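Local structure of agmatinase (1WOH) at residues D85-P89 with R99-A103. The protein probably hydrolyses agmatine to putrescine and urea, as a manganese-dependent member of the arginase (ureohydrolase) family. Residues are numbered along the deposited sequence; the frame is centred on the assembly and turned at random.
Sequences DVILP and RITEA
R99 reaches from helix 93-108 back to the loop 86-89, which follows strand 80-85, outermost in the parallel sheet of this chain's arginase-family alpha/beta fold, and leads into that same helix. Its CB packs on V86 CG1 at 3.8 Å. From CG to NE the chain is extended, which carries the guanidinium along the loop to I87; on the way CD comes within 3.0 Å of I87 O, and NE and CZ also pass near this oxygen. NH1 then donates to I87 O over 3.0 Å. An N-H...O angle of 163° makes the bond nearly straight at the nitrogen, and the acceptor lies at the edge of the guanidinium, close to its plane. Seen from the oxygen, the donor stands 48° above the carbonyl plane, off the lone pairs. The P89 ring passes alongside, its CD 3.9 Å from NH1. NH2 forms a salt bridge with D154 of a neighbouring subunit, so one guanidinium joins loop, helix and subunit interface. A leucine in place of R99 would probably leave I87 O without this donor and D154 of that subunit without its cationic mate.

Beside the R99 CB contact the packing is apolar. V86 lies between strand and helix, against L34 and V36 of strand 31-36. With CG1 anti to the backbone N (chi1 179°), its two methyls divide the helix face: CG1 lies over the R99 carbonyl and I100 CG1, while CG2 turns to A103. That R99 carbonyl accepts the helical bond from A103 N, one turn on, and V86 CG2 meets A103 CB at 3.8 Å. I100 CG1 is shared with a second loop side chain, for L88 CD2 reaches it at 4.0 Å.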
loop_
_atom_site.group_PDB
_atom_site.type_symbol
_atom_site.label_atom_id
_atom_site.label_comp_id
_atom_site.label_asym_id
_atom_site.label_seq_id
_atom_site.Cartn_x
_atom_site.Cartn_y
_atom_site.Cartn_z
ATOM N N ASP A 85 -14.234 7.222 -23.472
ATOM C CA ASP A 85 -14.122 8.421 -22.645
ATOM C C ASP A 85 -14.114 9.699 -23.460
ATOM O O ASP A 85 -13.690 9.714 -24.618
ATOM C CB ASP A 85 -12.819 8.424 -21.837
ATOM C CG ASP A 85 -12.765 7.350 -20.773
ATOM O OD1 ASP A 85 -13.811 6.762 -20.432
ATOM O OD2 ASP A 85 -11.651 7.110 -20.260
ATOM N N VAL A 86 -14.571 10.777 -22.836
ATOM C CA VAL A 86 -14.547 12.083 -23.472
ATOM C C VAL A 86 -13.051 12.399 -23.593
ATOM O O VAL A 86 -12.273 12.103 -22.675
ATOM C CB VAL A 86 -15.229 13.150 -22.574
ATOM C CG1 VAL A 86 -15.182 14.520 -23.234
ATOM C CG2 VAL A 86 -16.674 12.745 -22.290
ATOM N N ILE A 87 -12.635 12.960 -24.727
ATOM C CA ILE A 87 -11.230 13.317 -24.909
ATOM C C ILE A 87 -11.034 14.665 -24.242
ATOM O O ILE A 87 -11.467 15.698 -24.748
ATOM C CB ILE A 87 -10.848 13.422 -26.393
ATOM C CG1 ILE A 87 -11.014 12.055 -27.058
ATOM C CG2 ILE A 87 -9.403 13.897 -26.525
ATOM C CD1 ILE A 87 -10.727 12.054 -28.541
ATOM N N LEU A 88 -10.378 14.641 -23.092
ATOM C CA LEU A 88 -10.158 15.847 -22.320
ATOM C C LEU A 88 -8.808 16.494 -22.556
ATOM O O LEU A 88 -7.815 15.811 -22.801
ATOM C CB LEU A 88 -10.279 15.524 -20.832
ATOM C CG LEU A 88 -11.603 14.897 -20.401
ATOM C CD1 LEU A 88 -11.472 14.353 -18.984
ATOM C CD2 LEU A 88 -12.708 15.943 -20.491
ATOM N N PRO A 89 -8.765 17.830 -22.494
ATOM C CA PRO A 89 -7.503 18.546 -22.687
ATOM C C PRO A 89 -6.880 18.594 -21.299
ATOM O O PRO A 89 -7.461 18.076 -20.348
ATOM C CB PRO A 89 -7.964 19.924 -23.118
ATOM C CG PRO A 89 -9.187 20.127 -22.260
ATOM C CD PRO A 89 -9.894 18.774 -22.382
ATOM N N ARG A 99 -16.579 19.710 -24.319
ATOM C CA ARG A 99 -16.391 18.380 -24.883
ATOM C C ARG A 99 -17.250 17.337 -24.177
ATOM O O ARG A 99 -17.767 16.417 -24.816
ATOM C CB ARG A 99 -14.921 17.981 -24.832
ATOM C CG ARG A 99 -14.088 18.746 -25.838
ATOM C CD ARG A 99 -12.752 18.095 -26.058
ATOM N NE ARG A 99 -11.887 18.921 -26.896
ATOM C CZ ARG A 99 -10.565 18.805 -26.918
ATOM N NH1 ARG A 99 -9.973 17.898 -26.151
ATOM N NH2 ARG A 99 -9.838 19.597 -27.689
ATOM N N ILE A 100 -17.407 17.487 -22.867
ATOM C CA ILE A 100 -18.220 16.564 -22.078
ATOM C C ILE A 100 -19.693 16.663 -22.489
ATOM O O ILE A 100 -20.368 15.648 -22.676
ATOM C CB ILE A 100 -18.082 16.871 -20.567
ATOM C CG1 ILE A 100 -16.645 16.580 -20.120
ATOM C CG2 ILE A 100 -19.067 16.031 -19.764
ATOM C CD1 ILE A 100 -16.290 17.130 -18.750
ATOM N N THR A 101 -20.188 17.890 -22.631
ATOM C CA THR A 101 -21.573 18.101 -23.034
ATOM C C THR A 101 -21.845 17.548 -24.432
ATOM O O THR A 101 -22.878 16.912 -24.670
ATOM C CB THR A 101 -21.939 19.598 -23.030
ATOM O OG1 THR A 101 -21.783 20.123 -21.706
ATOM C CG2 THR A 101 -23.390 19.795 -23.490
ATOM N N GLU A 102 -20.918 17.790 -25.354
ATOM C CA GLU A 102 -21.083 17.315 -26.722
ATOM C C GLU A 102 -21.103 15.793 -26.781
ATOM O O GLU A 102 -21.964 15.205 -27.432
ATOM C CB GLU A 102 -19.969 17.865 -27.621
ATOM C CG GLU A 102 -20.019 17.358 -29.065
ATOM C CD GLU A 102 -21.343 17.652 -29.763
ATOM O OE1 GLU A 102 -21.532 17.181 -30.908
ATOM O OE2 GLU A 102 -22.197 18.353 -29.178
ATOM N N ALA A 103 -20.158 15.154 -26.097
ATOM C CA ALA A 103 -20.100 13.702 -26.090
ATOM C C ALA A 103 -21.347 13.122 -25.430
ATOM O O ALA A 103 -21.899 12.132 -25.902
ATOM C CB ALA A 103 -18.847 13.226 -25.361
#